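PDB 2HFS: mevalonate kinase, putative, which probably catalyses the ATP-dependent phosphorylation of (R)-mevalonate to (R)-5-phosphomevalonate, a step on the route to isopentenyl diphosphate and sterols. Local coordinates for residues H28-H32 with L169-Q173; I182-L188 with L237-L242; R302-V306 with I319-T323. All coordinates share one frame; numbering follows the deposited sequence.

Contact 1 (H28-H32 with L169-Q173)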
loop_
_atom_site.group_PDB
_atom_site.type_symbol
_atom_site.label_atom_id
_atom_site.label_comp_id
_atom_site.label_asym_id
_atom_site.label_seq_id
_atom_site.Cartn_x
_atom_site.Cartn_y
_atom_site.Cartn_z
ATOM N N HIS A 28 3.973 7.639 -10.062
ATOM C CA HIS A 28 3.971 8.809 -10.960
ATOM C C HIS A 28 4.049 8.516 -12.455
ATOM O O HIS A 28 3.244 9.041 -13.236
ATOM C CB HIS A 28 5.014 9.849 -10.513
ATOM C CG HIS A 28 4.667 10.487 -9.211
ATOM N ND1 HIS A 28 3.664 11.425 -9.095
ATOM C CD2 HIS A 28 5.144 10.285 -7.961
ATOM C CE1 HIS A 28 3.546 11.785 -7.830
ATOM N NE2 HIS A 28 4.420 11.095 -7.116
ATOM N N PHE A 29 4.991 7.673 -12.868
ATOM C CA PHE A 29 5.125 7.335 -14.294
ATOM C C PHE A 29 3.967 6.479 -14.806
ATOM O O PHE A 29 3.591 6.541 -15.995
ATOM C CB PHE A 29 6.465 6.652 -14.547
ATOM C CG PHE A 29 7.647 7.555 -14.306
ATOM C CD1 PHE A 29 8.462 7.383 -13.193
ATOM C CD2 PHE A 29 7.926 8.606 -15.184
ATOM C CE1 PHE A 29 9.551 8.233 -12.964
ATOM C CE2 PHE A 29 9.031 9.451 -14.972
ATOM C CZ PHE A 29 9.836 9.264 -13.847
ATOM N N VAL A 30 3.396 5.700 -13.895
ATOM C CA VAL A 30 2.207 4.899 -14.167
ATOM C C VAL A 30 1.002 5.744 -14.630
ATOM O O VAL A 30 0.200 5.298 -15.464
ATOM C CB VAL A 30 1.840 4.048 -12.921
ATOM C CG1 VAL A 30 1.427 4.952 -11.732
ATOM C CG2 VAL A 30 0.765 3.033 -13.246
ATOM N N VAL A 31 0.880 6.949 -14.078
ATOM C CA VAL A 31 -0.141 7.916 -14.479
ATOM C C VAL A 31 -0.067 8.198 -15.988
ATOM O O VAL A 31 -1.080 8.506 -16.616
ATOM C CB VAL A 31 -0.010 9.214 -13.644
ATOM C CG1 VAL A 31 -0.920 10.341 -14.151
ATOM C CG2 VAL A 31 -0.291 8.910 -12.177
ATOM N N HIS A 32 1.134 8.050 -16.555
ATOM C CA HIS A 32 1.391 8.381 -17.955
ATOM C C HIS A 32 1.563 7.152 -18.838
ATOM O O HIS A 32 2.034 7.251 -19.985
ATOM C CB HIS A 32 2.578 9.348 -18.039
ATOM C CG HIS A 32 2.333 10.620 -17.297
ATOM N ND1 HIS A 32 1.918 11.775 -17.921
ATOM C CD2 HIS A 32 2.359 10.895 -15.970
ATOM C CE1 HIS A 32 1.745 12.724 -17.016
ATOM N NE2 HIS A 32 1.983 12.209 -15.824
ATOM N N LEU A 169 1.638 -6.442 -11.150
ATOM C CA LEU A 169 1.892 -5.542 -12.264
ATOM C C LEU A 169 0.678 -4.645 -12.458
ATOM O O LEU A 169 -0.449 -5.129 -12.628
ATOM C CB LEU A 169 2.189 -6.344 -13.538
ATOM C CG LEU A 169 2.844 -5.639 -14.731
ATOM C CD1 LEU A 169 4.289 -5.217 -14.403
ATOM C CD2 LEU A 169 2.814 -6.573 -15.941
ATOM N N TYR A 170 0.922 -3.338 -12.430
ATOM C CA TYR A 170 -0.120 -2.315 -12.414
ATOM C C TYR A 170 0.111 -1.337 -13.549
ATOM O O TYR A 170 1.176 -0.729 -13.652
ATOM C CB TYR A 170 -0.109 -1.629 -11.035
ATOM C CG TYR A 170 -0.623 -0.192 -10.874
ATOM C CD1 TYR A 170 0.041 0.685 -10.014
ATOM C CD2 TYR A 170 -1.782 0.266 -11.505
ATOM C CE1 TYR A 170 -0.401 1.979 -9.808
ATOM C CE2 TYR A 170 -2.243 1.572 -11.302
ATOM C CZ TYR A 170 -1.541 2.420 -10.449
ATOM O OH TYR A 170 -1.953 3.719 -10.220
ATOM N N ARG A 171 -0.877 -1.227 -14.435
ATOM C CA ARG A 171 -0.789 -0.275 -15.542
ATOM C C ARG A 171 -2.148 0.260 -15.970
ATOM O O ARG A 171 -3.165 -0.425 -15.854
ATOM C CB ARG A 171 -0.037 -0.877 -16.738
ATOM C CG ARG A 171 -0.681 -2.089 -17.376
ATOM C CD ARG A 171 0.035 -2.564 -18.629
ATOM N NE ARG A 171 -0.159 -1.643 -19.748
ATOM C CZ ARG A 171 0.585 -1.618 -20.851
ATOM N NH1 ARG A 171 1.603 -2.458 -21.000
ATOM N NH2 ARG A 171 0.318 -0.737 -21.804
ATOM N N ARG A 172 -2.153 1.497 -16.454
ATOM C CA ARG A 172 -3.329 2.072 -17.094
ATOM C C ARG A 172 -3.461 1.571 -18.541
ATOM O O ARG A 172 -2.840 2.115 -19.462
ATOM C CB ARG A 172 -3.284 3.599 -17.026
ATOM C CG ARG A 172 -4.092 4.184 -15.882
ATOM C CD ARG A 172 -3.315 4.490 -14.626
ATOM N NE ARG A 172 -3.935 5.590 -13.885
ATOM C CZ ARG A 172 -3.510 6.044 -12.713
ATOM N NH1 ARG A 172 -2.457 5.493 -12.118
ATOM N NH2 ARG A 172 -4.141 7.053 -12.126
ATOM N N GLN A 173 -4.269 0.521 -18.701
ATOM C CA GLN A 173 -4.476 -0.214 -19.955
ATOM C C GLN A 173 -5.940 -0.691 -20.013
ATOM O O GLN A 173 -6.452 -1.215 -19.026
ATOM C CB GLN A 173 -3.532 -1.427 -19.997
ATOM C CG GLN A 173 -3.803 -2.474 -21.099
ATOM C CD GLN A 173 -2.860 -2.357 -22.291
ATOM O OE1 GLN A 173 -2.205 -1.333 -22.478
ATOM N NE2 GLN A 173 -2.794 -3.412 -23.103
HETATM O O HOH W 1 0.075 2.916 -16.532
#
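This contact is a small loop-to-strand packing in which Val30, from the loop between strands 17-25 and 36-52, presses on Tyr170 and Arg172 near the end of strand 166-172. Val30 CG2 covers the ring: it stands almost over the centre of Tyr170, 3.7 Å from the centroid and 12° off the ring normal, a CH-pi contact made over the face. The other methyl, CG1, reaches the phenol end of the same tyrosine and also comes 3.9 Å from Arg172 NH1. The phenol is turned to the loop because Tyr170 has CG anti to its N (chi1 154°), and its ring meets that of Phe179 on strand 177-182. His28 probably closes the first conserved sequence motif of the GHMP kinases; a 3-10 step at Val30 and Val31 follows it, with His32 N bonded to Phe29 O at 2.9 Å, and His28 NE2 is held from elsewhere by Thr286 O. No direct hydrogen bond joins the two segments. A water does so instead, donating to Val30 O (2.6 Å) and accepting from Arg172 N (2.6 Å), so that a loop carbonyl and a strand N-H are both satisfied through one molecule. Beside this water bridge the Arg172 chain bends at chi2 (96°). Its CD comes 3.7 Å from Val30 O, and one guanidinium face lies against Val31 CA, offset toward the rim. Val31 CG2 runs alongside the same arginine, 4.0 Å from NH1.

Contact 2 (I182-L188 with L237-L242)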
loop_
_atom_site.group_PDB
_atom_site.type_symbol
_atom_site.label_atom_id
_atom_site.label_comp_id
_atom_site.label_asym_id
_atom_site.label_seq_id
_atom_site.Cartn_x
_atom_site.Cartn_y
_atom_site.Cartn_z
ATOM N N ILE A 182 2.478 -11.254 -10.366
ATOM C CA ILE A 182 3.826 -11.500 -10.814
ATOM C C ILE A 182 4.364 -12.683 -10.031
ATOM O O ILE A 182 4.501 -12.624 -8.804
ATOM C CB ILE A 182 4.724 -10.241 -10.601
ATOM C CG1 ILE A 182 4.253 -9.083 -11.470
ATOM C CG2 ILE A 182 6.193 -10.571 -10.868
ATOM C CD1 ILE A 182 4.888 -7.734 -11.125
ATOM N N ALA A 183 4.658 -13.766 -10.747
ATOM C CA ALA A 183 5.291 -14.939 -10.138
ATOM C C ALA A 183 6.723 -14.639 -9.677
ATOM O O ALA A 183 7.510 -14.034 -10.413
ATOM C CB ALA A 183 5.261 -16.132 -11.115
ATOM N N PHE A 184 7.047 -15.042 -8.447
ATOM C CA PHE A 184 8.368 -14.803 -7.850
ATOM C C PHE A 184 8.679 -15.865 -6.794
ATOM O O PHE A 184 7.806 -16.214 -5.991
ATOM C CB PHE A 184 8.465 -13.387 -7.253
ATOM C CG PHE A 184 9.871 -12.960 -6.944
ATOM C CD1 PHE A 184 10.266 -12.708 -5.640
ATOM C CD2 PHE A 184 10.819 -12.835 -7.961
ATOM C CE1 PHE A 184 11.582 -12.327 -5.354
ATOM C CE2 PHE A 184 12.140 -12.461 -7.675
ATOM C CZ PHE A 184 12.514 -12.203 -6.373
ATOM N N GLN A 185 9.913 -16.371 -6.790
ATOM C CA GLN A 185 10.262 -17.557 -5.978
ATOM C C GLN A 185 11.164 -17.279 -4.769
ATOM O O GLN A 185 11.695 -18.215 -4.153
ATOM C CB GLN A 185 10.910 -18.638 -6.855
ATOM C CG GLN A 185 9.993 -19.258 -7.898
ATOM C CD GLN A 185 10.767 -20.014 -8.951
ATOM O OE1 GLN A 185 11.435 -19.410 -9.793
ATOM N NE2 GLN A 185 10.690 -21.337 -8.907
ATOM N N GLN A 186 11.332 -16.001 -4.440
ATOM C CA GLN A 186 12.202 -15.559 -3.351
ATOM C C GLN A 186 11.485 -14.598 -2.394
ATOM O O GLN A 186 10.680 -13.788 -2.828
ATOM C CB GLN A 186 13.424 -14.847 -3.935
ATOM C CG GLN A 186 14.646 -15.719 -4.120
ATOM C CD GLN A 186 15.821 -14.911 -4.601
ATOM O OE1 GLN A 186 16.748 -14.619 -3.837
ATOM N NE2 GLN A 186 15.774 -14.512 -5.858
ATOM N N ARG A 187 11.791 -14.684 -1.100
ATOM C CA ARG A 187 11.306 -13.693 -0.121
ATOM C C ARG A 187 11.993 -12.335 -0.362
ATOM O O ARG A 187 13.189 -12.291 -0.652
ATOM C CB ARG A 187 11.618 -14.176 1.291
ATOM C CG ARG A 187 10.689 -13.704 2.385
ATOM C CD ARG A 187 11.087 -14.207 3.775
ATOM N NE ARG A 187 10.905 -15.655 3.943
ATOM C CZ ARG A 187 11.316 -16.367 4.996
ATOM N NH1 ARG A 187 11.960 -15.787 6.004
ATOM N NH2 ARG A 187 11.086 -17.674 5.039
ATOM N N LEU A 188 11.238 -11.250 -0.236
ATOM C CA LEU A 188 11.771 -9.896 -0.222
ATOM C C LEU A 188 11.790 -9.420 1.237
ATOM O O LEU A 188 10.760 -9.331 1.870
ATOM C CB LEU A 188 10.858 -8.959 -1.030
ATOM C CG LEU A 188 10.984 -8.679 -2.524
ATOM C CD1 LEU A 188 11.584 -9.770 -3.325
ATOM C CD2 LEU A 188 9.750 -8.110 -3.175
ATOM N N LEU A 237 13.261 -10.052 -11.562
ATOM C CA LEU A 237 12.317 -10.815 -10.723
ATOM C C LEU A 237 12.125 -12.258 -11.203
ATOM O O LEU A 237 12.157 -13.197 -10.401
ATOM C CB LEU A 237 10.960 -10.109 -10.634
ATOM C CG LEU A 237 10.790 -8.842 -9.792
ATOM C CD1 LEU A 237 9.410 -8.239 -10.035
ATOM C CD2 LEU A 237 10.988 -9.131 -8.304
ATOM N N GLN A 238 11.936 -12.421 -12.512
ATOM C CA GLN A 238 11.755 -13.741 -13.127
ATOM C C GLN A 238 13.010 -14.591 -12.950
ATOM O O GLN A 238 12.923 -15.811 -12.804
ATOM C CB GLN A 238 11.408 -13.600 -14.613
ATOM C CG GLN A 238 10.811 -14.853 -15.232
ATOM N N LYS A 239 14.164 -13.924 -12.961
ATOM C CA LYS A 239 15.456 -14.553 -12.725
ATOM C C LYS A 239 15.682 -14.826 -11.239
ATOM O O LYS A 239 16.388 -15.775 -10.867
ATOM C CB LYS A 239 16.572 -13.651 -13.260
ATOM C CG LYS A 239 17.919 -14.337 -13.394
ATOM C CD LYS A 239 18.981 -13.351 -13.824
ATOM C CE LYS A 239 20.244 -14.063 -14.284
ATOM N NZ LYS A 239 21.362 -13.104 -14.412
ATOM N N GLY A 240 15.095 -13.990 -10.391
ATOM C CA GLY A 240 15.357 -14.050 -8.958
ATOM C C GLY A 240 16.671 -13.379 -8.622
ATOM O O GLY A 240 17.377 -13.772 -7.680
ATOM N N ASP A 241 16.996 -12.359 -9.401
ATOM C CA ASP A 241 18.204 -11.575 -9.211
ATOM C C ASP A 241 17.946 -10.326 -8.353
ATOM O O ASP A 241 17.597 -9.260 -8.870
ATOM C CB ASP A 241 18.762 -11.188 -10.580
ATOM C CG ASP A 241 20.177 -10.636 -10.513
ATOM O OD1 ASP A 241 20.674 -10.336 -9.395
ATOM O OD2 ASP A 241 20.858 -10.461 -11.548
ATOM N N LEU A 242 18.167 -10.456 -7.048
ATOM C CA LEU A 242 17.846 -9.374 -6.113
ATOM C C LEU A 242 18.848 -8.216 -6.102
ATOM O O LEU A 242 18.458 -7.065 -5.892
ATOM C CB LEU A 242 17.608 -9.914 -4.701
ATOM C CG LEU A 242 16.388 -10.836 -4.524
ATOM C CD1 LEU A 242 16.113 -11.105 -3.046
ATOM C CD2 LEU A 242 15.129 -10.306 -5.214
HETATM O O HOH W 2 11.878 -16.034 -8.916
#
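Leu237, in the last turn of helix 216-239, packs against Phe184 and Ile182 of the segment that joins strand 177-182 to strand 188-194. Its CB lies 3.8 Å from Phe184 CD2. A chi1 of -73° puts CG beside the backbone N, and the branch there gives the two methyls different partners. CD1 reaches Ile182 CG2 at 4.1 Å, the two side chains crossing at about a right angle. CD2 sits over one face of the Phe184 ring, displaced toward the rim, at 3.8 Å from the centroid and 22° off the ring normal; this is a CH-pi contact. Leu242, the first residue of helix 242-258, takes a different side of the same ring. Its CD2 lies at the edge, 3.4 Å from Phe184 CZ, and also touches Leu188 CD1, while its CD1 approaches Gln186 OE1.

Gly240 forms the joint between the two helices. With positive phi it is the C-prime residue of a Schellman motif that closes the first helix, although its N bonds only weakly to Leu237 O, an oxygen modelled too close to Phe184 and so less surely placed. A water between that oxygen and Gln185 N shares the doubt. Asp241 follows as N-cap of the second helix, its OD1 weakly bonded to Arg244 N. Gly240 CA lies 3.8 Å from Phe184 CE2. The extended Gln186 chain brings NE2 to Gly240 O in a bent hydrogen bond (139°), whose modelled 2.5 Å is too short to take literally. The chemistry implies a mainly apolar join: leucines from two successive helices hold one aromatic ring, while a side-chain amide meets the carbonyl of the turn between them.

Contact 3 (R302-V306 with I319-T323); sequences RDAIV and IWRYT
Arg302 and Val306 of helix 299-312 meet Arg321 and Ile319 of strand 318-324, where the helix packs on the four-stranded antiparallel sheet of the ferredoxin-like C-terminal part of the GHMP kinase fold. The strand is the outermost of that sheet. The helix and strand segments run nearly antiparallel, at 160° with axes 9.9 Å apart.

The apolar part is small: Val306 CG1 meets Ile319 CG2 at 3.8 Å, the two side chains passing with opposite headings. Val306 CG2 also lies over the centre of one face of the Arg321 guanidinium, 3.8 Å above the plane.

Charged groups carry the rest. Arg321 reaches across to the helix in a chain extended from CG to NE, and its NH1 forms a salt bridge with Asp303 OD1, whose modelled length is implausibly short and so doubtful. Arg302 turns at chi3 (65°), which lays its guanidinium face over Arg321 CB. Its NH1 lies close to Tyr322 O and Thr323 CG2, while its weak hydrogen bond goes to Leu190 O on strand 188-194. The two guanidinium planes stand 82° apart.

Solvent joins the two arginines: one water accepts from Arg321 NH1 at 3.0 Å, a leg that shares the doubt about NH1, and from Arg302 NE at 2.7 Å.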
loop_
_atom_site.group_PDB
_atom_site.type_symbol
_atom_site.label_atom_id
_atom_site.label_comp_id
_atom_site.label_asym_id
_atom_site.label_seq_id
_atom_site.Cartn_x
_atom_site.Cartn_y
_atom_site.Cartn_z
ATOM N N ARG A 302 19.153 -6.832 7.133
ATOM C CA ARG A 302 18.063 -5.926 7.503
ATOM C C ARG A 302 18.303 -5.335 8.906
ATOM O O ARG A 302 18.118 -4.127 9.122
ATOM C CB ARG A 302 16.714 -6.666 7.404
ATOM C CG ARG A 302 15.458 -5.803 7.577
ATOM C CD ARG A 302 14.184 -6.398 6.976
ATOM N NE ARG A 302 13.767 -7.634 7.652
ATOM C CZ ARG A 302 12.583 -8.221 7.508
ATOM N NH1 ARG A 302 11.660 -7.692 6.714
ATOM N NH2 ARG A 302 12.316 -9.342 8.159
ATOM N N ASP A 303 18.740 -6.186 9.837
ATOM C CA ASP A 303 19.113 -5.771 11.196
ATOM C C ASP A 303 20.179 -4.677 11.196
ATOM O O ASP A 303 20.175 -3.799 12.059
ATOM C CB ASP A 303 19.639 -6.956 12.007
ATOM C CG ASP A 303 18.576 -7.992 12.296
ATOM O OD1 ASP A 303 17.387 -7.625 12.381
ATOM O OD2 ASP A 303 18.841 -9.203 12.482
ATOM N N ALA A 304 21.097 -4.761 10.236
ATOM C CA ALA A 304 22.139 -3.752 10.076
ATOM C C ALA A 304 21.547 -2.439 9.556
ATOM O O ALA A 304 21.909 -1.354 10.026
ATOM C CB ALA A 304 23.253 -4.256 9.147
ATOM N N ILE A 305 20.637 -2.534 8.590
ATOM C CA ILE A 305 19.999 -1.329 8.059
ATOM C C ILE A 305 19.138 -0.633 9.126
ATOM O O ILE A 305 19.219 0.581 9.278
ATOM C CB ILE A 305 19.193 -1.628 6.779
ATOM C CG1 ILE A 305 20.111 -2.231 5.709
ATOM C CG2 ILE A 305 18.488 -0.348 6.291
ATOM C CD1 ILE A 305 19.415 -3.082 4.704
ATOM N N VAL A 306 18.314 -1.392 9.857
ATOM C CA VAL A 306 17.517 -0.794 10.932
ATOM C C VAL A 306 18.393 -0.158 12.013
ATOM O O VAL A 306 18.111 0.960 12.449
ATOM C CB VAL A 306 16.534 -1.793 11.552
ATOM C CG1 VAL A 306 15.687 -1.108 12.610
ATOM C CG2 VAL A 306 15.645 -2.376 10.460
ATOM N N ILE A 319 10.412 3.128 11.618
ATOM C CA ILE A 319 11.106 2.083 10.872
ATOM C C ILE A 319 10.396 0.763 11.074
ATOM O O ILE A 319 10.138 0.345 12.206
ATOM C CB ILE A 319 12.608 1.969 11.277
ATOM C CG1 ILE A 319 13.296 3.338 11.210
ATOM C CG2 ILE A 319 13.314 0.937 10.374
ATOM C CD1 ILE A 319 14.635 3.447 12.026
ATOM N N TRP A 320 10.088 0.106 9.967
ATOM C CA TRP A 320 9.337 -1.130 9.986
ATOM C C TRP A 320 10.079 -2.194 9.186
ATOM O O TRP A 320 10.745 -1.891 8.185
ATOM C CB TRP A 320 7.932 -0.906 9.410
ATOM C CG TRP A 320 7.183 0.208 10.101
ATOM C CD1 TRP A 320 6.850 0.283 11.439
ATOM C CD2 TRP A 320 6.683 1.414 9.495
ATOM N NE1 TRP A 320 6.171 1.457 11.690
ATOM C CE2 TRP A 320 6.059 2.175 10.521
ATOM C CE3 TRP A 320 6.716 1.940 8.194
ATOM C CZ2 TRP A 320 5.451 3.408 10.277
ATOM C CZ3 TRP A 320 6.114 3.173 7.948
ATOM C CH2 TRP A 320 5.494 3.897 8.982
ATOM N N ARG A 321 10.002 -3.431 9.656
ATOM C CA ARG A 321 10.493 -4.578 8.901
ATOM C C ARG A 321 9.273 -5.226 8.297
ATOM O O ARG A 321 8.433 -5.764 9.012
ATOM C CB ARG A 321 11.205 -5.588 9.796
ATOM C CG ARG A 321 12.364 -5.009 10.573
ATOM C CD ARG A 321 12.943 -5.968 11.595
ATOM N NE ARG A 321 13.781 -5.276 12.572
ATOM C CZ ARG A 321 15.092 -5.431 12.660
ATOM N NH1 ARG A 321 15.714 -6.254 11.823
ATOM N NH2 ARG A 321 15.791 -4.769 13.579
ATOM N N TYR A 322 9.162 -5.156 6.984
ATOM C CA TYR A 322 8.041 -5.761 6.295
ATOM C C TYR A 322 8.593 -6.790 5.312
ATOM O O TYR A 322 9.775 -6.752 4.970
ATOM C CB TYR A 322 7.211 -4.687 5.581
ATOM C CG TYR A 322 6.354 -3.803 6.506
ATOM C CD1 TYR A 322 6.011 -2.498 6.143
ATOM C CD2 TYR A 322 5.885 -4.287 7.728
ATOM C CE1 TYR A 322 5.205 -1.682 6.986
ATOM C CE2 TYR A 322 5.098 -3.492 8.578
ATOM C CZ TYR A 322 4.748 -2.195 8.190
ATOM O OH TYR A 322 3.953 -1.409 9.005
ATOM N N THR A 323 7.758 -7.725 4.875
ATOM C CA THR A 323 8.207 -8.729 3.889
ATOM C C THR A 323 7.186 -8.960 2.785
ATOM O O THR A 323 5.975 -8.781 2.963
ATOM C CB THR A 323 8.537 -10.102 4.533
ATOM O OG1 THR A 323 7.347 -10.663 5.092
ATOM C CG2 THR A 323 9.501 -9.991 5.722
HETATM O O HOH W 3 14.997 -8.450 9.931
#

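All three contacts are partly buried; none is pure core. Contacts 1 and 2 share the hairpin of strands 166-172 and 177-182, and touch where Ile182 CD1 packs on Leu169 N. Contact 2 passes the chain on to strand 188-194 and meets contact 3 where Leu188 O lies against Thr323 CB, so the series runs from the mixed sheet to the four-stranded one. Contacts 1 and 3 stay apart, about 15 Å between nearest atoms. Each contact has a water bridge, less surely placed in contacts 2 and 3, but the emphasis shifts: an aromatic face under a valine in contact 1, leucines around a phenylalanine in contact 2, and arginines in contact 3, one of them exposed on the strand.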